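Local atomic coordinates of putative gdp-fucose protein o-fucosyltransferase 1 (Caenorhabditis elegans, PDB entry 3ZY2), a protein that belongs to the GT-B clan of glycosyltransferase-like folds and holds guanosine-5'-diphosphate in a pocket that includes parts of its C-terminal parallel sheet. Residues S282-S287 and A320-A325; V272-S277 and L327-C332; I339-R344 and R352-F357. All coordinates share one frame; numbering follows the deposited sequence.

Contact 1: S282-S287 and A320-A325; sequences SVFVAS and AIMGRA. With GDP (guanosine-5'-diphosphate), chain C.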
loop_
_atom_site.group_PDB
_atom_site.type_symbol
_atom_site.label_atom_id
_atom_site.label_comp_id
_atom_site.label_asym_id
_atom_site.label_seq_id
_atom_site.Cartn_x
_atom_site.Cartn_y
_atom_site.Cartn_z
ATOM N N SER A 282 37.711 1.905 27.987
ATOM C CA SER A 282 37.167 3.070 27.323
ATOM C C SER A 282 35.723 2.804 26.925
ATOM O O SER A 282 35.254 1.646 26.940
ATOM C CB SER A 282 37.999 3.420 26.074
ATOM O OG SER A 282 37.828 2.454 25.049
ATOM N N VAL A 283 35.033 3.890 26.561
ATOM C CA VAL A 283 33.659 3.841 26.073
ATOM C C VAL A 283 33.571 4.635 24.768
ATOM O O VAL A 283 34.188 5.701 24.628
ATOM C CB VAL A 283 32.653 4.402 27.136
ATOM C CG1 VAL A 283 31.250 4.585 26.521
ATOM C CG2 VAL A 283 32.617 3.484 28.364
ATOM N N PHE A 284 32.852 4.071 23.807
ATOM C CA PHE A 284 32.528 4.767 22.573
ATOM C C PHE A 284 31.051 5.108 22.569
ATOM O O PHE A 284 30.207 4.259 22.877
ATOM C CB PHE A 284 32.848 3.891 21.363
ATOM C CG PHE A 284 32.422 4.504 20.060
ATOM C CD1 PHE A 284 33.108 5.614 19.528
ATOM C CD2 PHE A 284 31.325 3.991 19.374
ATOM C CE1 PHE A 284 32.735 6.176 18.307
ATOM C CE2 PHE A 284 30.937 4.555 18.144
ATOM C CZ PHE A 284 31.643 5.671 17.630
ATOM N N VAL A 285 30.735 6.337 22.169
ATOM C CA VAL A 285 29.333 6.756 22.063
ATOM C C VAL A 285 28.998 7.184 20.633
ATOM O O VAL A 285 29.655 8.083 20.065
ATOM C CB VAL A 285 29.039 7.973 22.972
ATOM C CG1 VAL A 285 27.562 8.418 22.829
ATOM C CG2 VAL A 285 29.392 7.694 24.439
ATOM N N ALA A 286 27.955 6.559 20.089
ATOM C CA ALA A 286 27.338 6.998 18.824
ATOM C C ALA A 286 25.984 7.590 19.191
ATOM O O ALA A 286 25.233 7.001 19.949
ATOM C CB ALA A 286 27.148 5.811 17.865
ATOM N N SER A 287 25.695 8.786 18.683
ATOM C CA SER A 287 24.414 9.427 18.952
ATOM C C SER A 287 23.957 10.243 17.747
ATOM O O SER A 287 24.778 10.736 16.974
ATOM C CB SER A 287 24.500 10.318 20.202
ATOM O OG SER A 287 23.197 10.834 20.513
ATOM N N ALA A 320 30.099 0.730 12.163
ATOM C CA ALA A 320 31.224 -0.182 12.038
ATOM C C ALA A 320 31.979 -0.311 13.366
ATOM O O ALA A 320 32.326 -1.424 13.778
ATOM C CB ALA A 320 32.153 0.287 10.917
ATOM N N ILE A 321 32.223 0.818 14.030
ATOM C CA ILE A 321 32.911 0.804 15.337
ATOM C C ILE A 321 32.115 -0.002 16.349
ATOM O O ILE A 321 32.662 -0.803 17.078
ATOM C CB ILE A 321 33.186 2.235 15.851
ATOM C CG1 ILE A 321 34.244 2.919 14.963
ATOM C CG2 ILE A 321 33.664 2.229 17.330
ATOM C CD1 ILE A 321 34.291 4.404 15.138
ATOM N N MET A 322 30.802 0.212 16.391
ATOM C CA MET A 322 29.973 -0.523 17.346
ATOM C C MET A 322 29.987 -2.010 17.036
ATOM O O MET A 322 29.910 -2.829 17.958
ATOM C CB MET A 322 28.542 0.048 17.366
ATOM C CG MET A 322 28.478 1.506 17.881
ATOM S SD MET A 322 26.807 2.141 18.207
ATOM C CE MET A 322 26.406 2.531 16.509
ATOM N N GLY A 323 30.075 -2.380 15.755
ATOM C CA GLY A 323 30.131 -3.812 15.390
ATOM C C GLY A 323 31.428 -4.457 15.860
ATOM O O GLY A 323 31.470 -5.688 16.090
ATOM N N ARG A 324 32.475 -3.641 16.039
ATOM C CA ARG A 324 33.808 -4.123 16.463
ATOM C C ARG A 324 34.038 -4.091 17.968
ATOM O O ARG A 324 35.067 -4.596 18.446
ATOM C CB ARG A 324 34.904 -3.291 15.786
ATOM C CG ARG A 324 34.905 -3.502 14.275
ATOM C CD ARG A 324 35.951 -2.629 13.562
ATOM N NE ARG A 324 37.273 -3.200 13.729
ATOM C CZ ARG A 324 37.824 -4.117 12.927
ATOM N NH1 ARG A 324 37.187 -4.584 11.854
ATOM N NH2 ARG A 324 39.036 -4.576 13.209
ATOM N N ALA A 325 33.080 -3.544 18.714
ATOM C CA ALA A 325 33.228 -3.331 20.159
ATOM C C ALA A 325 33.338 -4.631 20.930
ATOM O O ALA A 325 32.841 -5.650 20.487
ATOM C CB ALA A 325 32.046 -2.514 20.699
HETATM P PB GDP C . 15.655 4.468 13.773
HETATM O O1B GDP C . 16.737 4.667 14.769
HETATM O O2B GDP C . 14.926 3.149 13.360
HETATM O O3B GDP C . 15.050 5.851 13.113
HETATM O O3A GDP C . 16.968 4.433 12.663
HETATM P PA GDP C . 16.930 4.967 11.031
HETATM O O1A GDP C . 18.631 4.590 10.968
HETATM O O2A GDP C . 16.047 4.523 10.143
HETATM O "O5'" GDP C . 16.572 6.624 11.617
HETATM C "C5'" GDP C . 17.734 6.783 12.156
HETATM C "C4'" GDP C . 18.547 7.845 12.005
HETATM O "O4'" GDP C . 18.901 8.977 12.692
HETATM C "C3'" GDP C . 19.698 7.239 11.521
HETATM O "O3'" GDP C . 20.116 6.853 9.881
HETATM C "C2'" GDP C . 21.300 8.729 11.353
HETATM O "O2'" GDP C . 20.944 9.382 10.218
HETATM C "C1'" GDP C . 20.651 9.254 12.622
HETATM N N9 GDP C . 21.172 8.587 13.588
HETATM C C8 GDP C . 20.324 7.451 14.738
HETATM N N7 GDP C . 21.489 7.283 15.277
HETATM C C5 GDP C . 22.645 7.756 15.023
HETATM C C6 GDP C . 24.338 7.838 15.409
HETATM O O6 GDP C . 24.505 7.145 16.301
HETATM N N1 GDP C . 24.760 8.521 14.692
HETATM C C2 GDP C . 24.584 9.276 13.719
HETATM N N2 GDP C . 25.168 9.866 13.166
HETATM N N3 GDP C . 23.198 9.528 13.012
HETATM C C4 GDP C . 22.305 8.694 13.782
#

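Contact 2: V272-S277 and L327-C332; sequences VEKVGS and LFVGNC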
loop_
_atom_site.group_PDB
_atom_site.type_symbol
_atom_site.label_atom_id
_atom_site.label_comp_id
_atom_site.label_asym_id
_atom_site.label_seq_id
_atom_site.Cartn_x
_atom_site.Cartn_y
_atom_site.Cartn_z
ATOM N N VAL A 272 27.942 2.538 33.483
ATOM C CA VAL A 272 28.876 2.262 34.550
ATOM C C VAL A 272 28.846 0.772 34.928
ATOM O O VAL A 272 29.888 0.169 35.130
ATOM C CB VAL A 272 28.558 3.125 35.791
ATOM C CG1 VAL A 272 29.313 2.620 37.015
ATOM C CG2 VAL A 272 28.900 4.576 35.516
ATOM N N GLU A 273 27.644 0.194 34.988
ATOM C CA GLU A 273 27.490 -1.227 35.276
ATOM C C GLU A 273 28.224 -2.085 34.239
ATOM O O GLU A 273 28.967 -2.999 34.578
ATOM C CB GLU A 273 25.994 -1.580 35.328
ATOM C CG GLU A 273 25.708 -2.881 36.029
ATOM C CD GLU A 273 25.914 -4.092 35.147
ATOM O OE1 GLU A 273 25.528 -4.043 33.955
ATOM O OE2 GLU A 273 26.464 -5.099 35.655
ATOM N N LYS A 274 28.035 -1.756 32.969
ATOM C CA LYS A 274 28.646 -2.544 31.901
ATOM C C LYS A 274 30.155 -2.340 31.854
ATOM O O LYS A 274 30.890 -3.277 31.587
ATOM C CB LYS A 274 28.014 -2.221 30.549
ATOM C CG LYS A 274 26.510 -2.545 30.462
ATOM C CD LYS A 274 26.247 -4.022 30.616
ATOM C CE LYS A 274 24.747 -4.338 30.540
ATOM N NZ LYS A 274 24.514 -5.792 30.775
ATOM N N VAL A 275 30.625 -1.120 32.129
ATOM C CA VAL A 275 32.068 -0.881 32.249
ATOM C C VAL A 275 32.682 -1.791 33.322
ATOM O O VAL A 275 33.709 -2.437 33.109
ATOM C CB VAL A 275 32.359 0.605 32.542
ATOM C CG1 VAL A 275 33.759 0.813 33.123
ATOM C CG2 VAL A 275 32.219 1.410 31.263
ATOM N N GLY A 276 32.022 -1.828 34.484
ATOM C CA GLY A 276 32.431 -2.710 35.570
ATOM C C GLY A 276 32.400 -4.181 35.164
ATOM O O GLY A 276 33.341 -4.919 35.462
ATOM N N SER A 277 31.341 -4.584 34.458
ATOM C CA SER A 277 31.120 -5.992 34.095
ATOM C C SER A 277 32.250 -6.575 33.242
ATOM O O SER A 277 32.607 -7.749 33.395
ATOM C CB SER A 277 29.759 -6.194 33.402
ATOM O OG SER A 277 29.780 -5.754 32.045
ATOM N N LEU A 327 31.825 -4.978 23.810
ATOM C CA LEU A 327 30.415 -5.085 24.223
ATOM C C LEU A 327 29.660 -3.910 23.616
ATOM O O LEU A 327 30.153 -2.789 23.652
ATOM C CB LEU A 327 30.264 -5.043 25.746
ATOM C CG LEU A 327 28.806 -5.063 26.244
ATOM C CD1 LEU A 327 28.145 -6.415 25.920
ATOM C CD2 LEU A 327 28.724 -4.771 27.732
ATOM N N PHE A 328 28.496 -4.179 23.031
ATOM C CA PHE A 328 27.605 -3.166 22.477
ATOM C C PHE A 328 26.376 -3.075 23.369
ATOM O O PHE A 328 25.796 -4.102 23.706
ATOM C CB PHE A 328 27.168 -3.573 21.076
ATOM C CG PHE A 328 26.016 -2.746 20.511
ATOM C CD1 PHE A 328 26.099 -1.355 20.404
ATOM C CD2 PHE A 328 24.866 -3.377 20.061
ATOM C CE1 PHE A 328 25.035 -0.641 19.861
ATOM C CE2 PHE A 328 23.802 -2.638 19.526
ATOM C CZ PHE A 328 23.897 -1.266 19.411
ATOM N N VAL A 329 26.024 -1.851 23.772
ATOM C CA VAL A 329 24.718 -1.594 24.436
ATOM C C VAL A 329 23.906 -0.701 23.514
ATOM O O VAL A 329 24.283 0.451 23.263
ATOM C CB VAL A 329 24.845 -0.945 25.838
ATOM C CG1 VAL A 329 23.471 -0.953 26.554
ATOM C CG2 VAL A 329 25.872 -1.676 26.689
ATOM N N GLY A 330 22.807 -1.237 22.988
ATOM C CA GLY A 330 21.990 -0.487 22.041
ATOM C C GLY A 330 20.643 -0.056 22.557
ATOM O O GLY A 330 20.325 -0.268 23.740
ATOM N N ASN A 331 19.881 0.527 21.639
ATOM C CA ASN A 331 18.493 0.884 21.872
ATOM C C ASN A 331 17.639 -0.143 21.159
ATOM O O ASN A 331 17.711 -0.286 19.938
ATOM C CB ASN A 331 18.227 2.277 21.322
ATOM C CG ASN A 331 16.845 2.737 21.632
ATOM O OD1 ASN A 331 15.879 2.120 21.185
ATOM N ND2 ASN A 331 16.723 3.786 22.441
ATOM N N CYS A 332 16.841 -0.863 21.933
ATOM C CA CYS A 332 16.080 -1.971 21.388
ATOM C C CYS A 332 15.073 -1.570 20.314
ATOM O O CYS A 332 14.750 -2.375 19.435
ATOM C CB CYS A 332 15.359 -2.661 22.516
ATOM S SG CYS A 332 14.347 -4.001 21.904
#

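Contact 3: I339-R344 and R352-F357; sequences IVKRER and RPSAFF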
loop_
_atom_site.group_PDB
_atom_site.type_symbol
_atom_site.label_atom_id
_atom_site.label_comp_id
_atom_site.label_asym_id
_atom_site.label_seq_id
_atom_site.Cartn_x
_atom_site.Cartn_y
_atom_site.Cartn_z
ATOM N N ILE A 339 20.909 -2.855 13.144
ATOM C CA ILE A 339 22.029 -3.145 12.237
ATOM C C ILE A 339 23.215 -3.704 13.040
ATOM O O ILE A 339 23.792 -4.737 12.682
ATOM C CB ILE A 339 22.499 -1.869 11.492
ATOM C CG1 ILE A 339 21.454 -1.452 10.455
ATOM C CG2 ILE A 339 23.849 -2.185 10.801
ATOM C CD1 ILE A 339 21.729 -0.076 9.860
ATOM N N VAL A 340 23.555 -3.032 14.135
ATOM C CA VAL A 340 24.706 -3.445 14.940
ATOM C C VAL A 340 24.451 -4.823 15.559
ATOM O O VAL A 340 25.329 -5.684 15.527
ATOM C CB VAL A 340 25.016 -2.469 16.079
ATOM C CG1 VAL A 340 26.285 -2.914 16.811
ATOM C CG2 VAL A 340 25.202 -1.054 15.566
ATOM N N LYS A 341 23.271 -5.010 16.146
ATOM C CA LYS A 341 22.919 -6.290 16.775
ATOM C C LYS A 341 23.061 -7.441 15.778
ATOM O O LYS A 341 23.699 -8.459 16.100
ATOM C CB LYS A 341 21.476 -6.237 17.314
ATOM C CG LYS A 341 20.992 -7.539 17.948
ATOM C CD LYS A 341 21.918 -7.948 19.101
ATOM C CE LYS A 341 21.286 -8.963 20.058
ATOM N NZ LYS A 341 20.793 -10.211 19.377
ATOM N N ARG A 342 22.507 -7.287 14.574
ATOM C CA ARG A 342 22.605 -8.339 13.553
ATOM C C ARG A 342 24.037 -8.595 13.080
ATOM O O ARG A 342 24.422 -9.753 12.826
ATOM C CB ARG A 342 21.719 -8.003 12.347
ATOM C CG ARG A 342 20.237 -7.995 12.695
ATOM C CD ARG A 342 19.358 -7.835 11.450
ATOM N NE ARG A 342 19.696 -6.637 10.681
ATOM C CZ ARG A 342 18.896 -5.584 10.544
ATOM N NH1 ARG A 342 17.706 -5.547 11.137
ATOM N NH2 ARG A 342 19.287 -4.576 9.778
ATOM N N GLU A 343 24.815 -7.525 12.954
ATOM C CA GLU A 343 26.203 -7.685 12.542
ATOM C C GLU A 343 26.953 -8.467 13.614
ATOM O O GLU A 343 27.693 -9.426 13.323
ATOM C CB GLU A 343 26.856 -6.320 12.272
ATOM C CG GLU A 343 28.330 -6.505 11.856
ATOM C CD GLU A 343 28.989 -5.246 11.320
ATOM O OE1 GLU A 343 28.250 -4.317 10.961
ATOM O OE2 GLU A 343 30.237 -5.227 11.221
ATOM N N ARG A 344 26.737 -8.084 14.859
ATOM C CA ARG A 344 27.411 -8.764 15.968
ATOM C C ARG A 344 26.959 -10.206 16.100
ATOM O O ARG A 344 27.760 -11.084 16.427
ATOM C CB ARG A 344 27.202 -8.003 17.266
ATOM C CG ARG A 344 27.888 -6.635 17.211
ATOM C CD ARG A 344 27.677 -5.864 18.534
ATOM N NE ARG A 344 28.385 -6.483 19.679
ATOM C CZ ARG A 344 29.690 -6.360 19.905
ATOM N NH1 ARG A 344 30.449 -5.635 19.080
ATOM N NH2 ARG A 344 30.249 -6.963 20.960
ATOM N N ARG A 352 29.074 -11.933 18.834
ATOM C CA ARG A 352 29.744 -11.043 19.756
ATOM C C ARG A 352 28.673 -10.464 20.681
ATOM O O ARG A 352 27.552 -10.185 20.225
ATOM C CB ARG A 352 30.444 -9.943 18.966
ATOM C CG ARG A 352 31.643 -10.386 18.147
ATOM C CD ARG A 352 32.309 -9.192 17.363
ATOM N NE ARG A 352 33.495 -9.655 16.639
ATOM C CZ ARG A 352 34.225 -8.953 15.773
ATOM N NH1 ARG A 352 33.916 -7.703 15.462
ATOM N NH2 ARG A 352 35.278 -9.532 15.187
ATOM N N PRO A 353 28.995 -10.268 21.963
ATOM C CA PRO A 353 27.932 -9.914 22.905
ATOM C C PRO A 353 27.324 -8.528 22.769
ATOM O O PRO A 353 28.024 -7.541 22.499
ATOM C CB PRO A 353 28.598 -10.042 24.267
ATOM C CG PRO A 353 30.021 -9.830 24.007
ATOM C CD PRO A 353 30.296 -10.431 22.637
ATOM N N SER A 354 26.018 -8.476 22.985
ATOM C CA SER A 354 25.279 -7.239 22.970
ATOM C C SER A 354 24.289 -7.201 24.130
ATOM O O SER A 354 23.926 -8.249 24.706
ATOM C CB SER A 354 24.515 -7.072 21.654
ATOM O OG SER A 354 25.400 -7.172 20.530
ATOM N N ALA A 355 23.883 -5.985 24.464
ATOM C CA ALA A 355 22.866 -5.731 25.482
ATOM C C ALA A 355 22.090 -4.519 25.016
ATOM O O ALA A 355 22.484 -3.867 24.054
ATOM C CB ALA A 355 23.510 -5.449 26.838
ATOM N N PHE A 356 20.998 -4.213 25.711
ATOM C CA PHE A 356 20.168 -3.067 25.384
ATOM C C PHE A 356 19.801 -2.329 26.653
ATOM O O PHE A 356 19.607 -2.942 27.709
ATOM C CB PHE A 356 18.894 -3.507 24.678
ATOM C CG PHE A 356 19.136 -4.154 23.355
ATOM C CD1 PHE A 356 19.290 -3.379 22.218
ATOM C CD2 PHE A 356 19.219 -5.554 23.252
ATOM C CE1 PHE A 356 19.517 -3.959 20.980
ATOM C CE2 PHE A 356 19.449 -6.142 22.016
ATOM C CZ PHE A 356 19.603 -5.333 20.878
ATOM N N PHE A 357 19.698 -1.010 26.548
ATOM C CA PHE A 357 19.225 -0.213 27.685
ATOM C C PHE A 357 17.851 -0.686 28.138
ATOM O O PHE A 357 16.975 -0.973 27.336
ATOM C CB PHE A 357 19.199 1.275 27.348
ATOM C CG PHE A 357 20.562 1.878 27.176
ATOM C CD1 PHE A 357 21.390 2.062 28.279
ATOM C CD2 PHE A 357 21.019 2.231 25.907
ATOM C CE1 PHE A 357 22.649 2.604 28.134
ATOM C CE2 PHE A 357 22.285 2.785 25.747
ATOM C CZ PHE A 357 23.107 2.960 26.863
#

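Contact 1: S282-S287 and A320-A325
The strand bearing Phe284 and Ala286 passes beside the last turns of the helix bearing Ile321 and Met322, the two short axes approaching to 9.5 Å with their N-to-C directions 143° apart. The nearest CA pair is that of Phe284 and Met322, 7.9 Å apart, so the two backbones do not touch and the segments meet through their side chains. Phe284 sits at the centre of the contact, meeting both helix residues. With its CG anti to the backbone N (chi1 175°), the ring reaches across to the helix and offers one face to Ile321. The CG2 methyl stands over the middle of that face, 3.6 Å from the ring centroid and 14° off the normal, a CH-pi contact; the longer branch of the same isoleucine ends with CD1 near the far rim, 3.9 Å from Phe284 CZ. Met322 arrives differently: its CG lies in the plane of the ring, at the edge, 3.9 Å from Phe284 CE2. Beyond CG the methionine chain bends at chi3 and rests its end on the next inward-facing residue of the strand, with Met322 CE 3.6 Å and Met322 SD 3.7 Å from Ala286 CB. Ile321 also touches Ala201 and Phe204 of helix 195-208, which brings a second helix to this apolar layer. At the C-terminal end of the strand the chemistry turns polar: Ser287 N comes within 3.1 Å of O6 of guanosine-5'-diphosphate and is hydrogen-bonded to Asp313 OD2, while Ser287 OG bonds Leu218 O and Lys289 N. A strand of a parallel sheet backed by a packed helix, with a nucleotide lying at the strand's C-terminal end, is characteristic of the Rossmann-like domains of GT-B proteins, here with the guanine edge at Ala286 and Ser287.

Contact 2: V272-S277 and L327-C332
Lys274 meets Leu327 and Val329 on one face of the strand, whereas the intervening Phe328 points to the other, where Gly330 N sits over the centre of its ring, 3.7 Å above the plane, and Val340 and Arg344 of helix 335-346 pack against its side chain. Across the contact the lysine works through its hydrocarbon part. A bend at chi2 (-64°) folds the chain round the leucine tip: Leu327 CD2 lies 3.9 Å from Lys274 CB and 3.9 Å from Lys274 CD, the two side chains crossing at about a right angle. Between those points, Lys274 CG touches Val329 CG2 at 3.9 Å. The ammonium continues past the apolar patch and makes a long salt bridge to its helix neighbour, Lys274 NZ to Glu273 OE1 at 3.8 Å. One turn further, Ser277 OG donates to Lys274 O over 2.8 Å, returning to the backbone of its own helix. Lys274 also touches Ala355, so it spans two adjacent strands. An amphipathic helix laid on alternate residues of a parallel strand is one outer layer of an alpha/beta/alpha sandwich, the Rossmann-like architecture of GT-B proteins.

Contact 3: I339-R344 and R352-F357
Arg344 leaves the helix with CG anti to its own carbonyl carbon, and a bend at chi3 (68°) swings the guanidinium round to the incoming chain at Pro353 and Ser354. Arg344 NH2 makes the main bond, to Pro353 O at 2.8 Å with an N-H...O angle of 143° and the oxygen slightly tilted from the guanidinium plane. Arg344 NE adds two weak ones, to Pro353 O at 3.0 Å and, at the in-plane edge, to Ser354 OG at 3.2 Å. Over one face, towards the rim, lies Arg352 CB, 3.6 Å from Arg344 NH2. The third nitrogen, NH1, turns to Ala325 O, so carbonyls from two separate parts of the chain probably help to satisfy the buried guanidinium. Nearby, Arg352 N donates to Arg344 O at 2.9 Å in a nearly straight bond (170°), although it stands above the carbonyl plane. One turn back, Lys341 runs over the strand on its methylenes: CD rests 3.7 Å from Ser354 CB and CE approaches the edge of the Phe356 ring, 3.9 Å from CE2, before NZ pairs with Asp345. The Arg344 bonds and the Lys341 packing join the later part of helix 335-346 to strand 354-356 and the loop leading into it, within a beta-alpha-beta unit whose parallel strands, 327-330 and 354-356, are neighbours at the margin of the Rossmann-like sheet.

In the fold
All three contacts dress the same parallel sheet. Contacts 1 and 3 lie on one face, through helices 315-324 and 335-346; contact 2 lies on the other, through helix 264-278. Contact 1 is fully buried, purely apolar between its segments, and next to the nucleotide. Contact 2 is also apolar, but relies on the methylenes of a partly exposed lysine, whose ammonium has a long salt bridge within its own helix. Contact 3, at the edge strand and partly open, is chiefly polar. The layers interlock: Met322 meets Phe328, Val275 meets Val283, strands 327-330 and 354-356 pair through Phe328 and Ala355, and Arg352, like Arg344, joins contact 3 to contact 1, bonding Gly323 O where helix 315-324 ends.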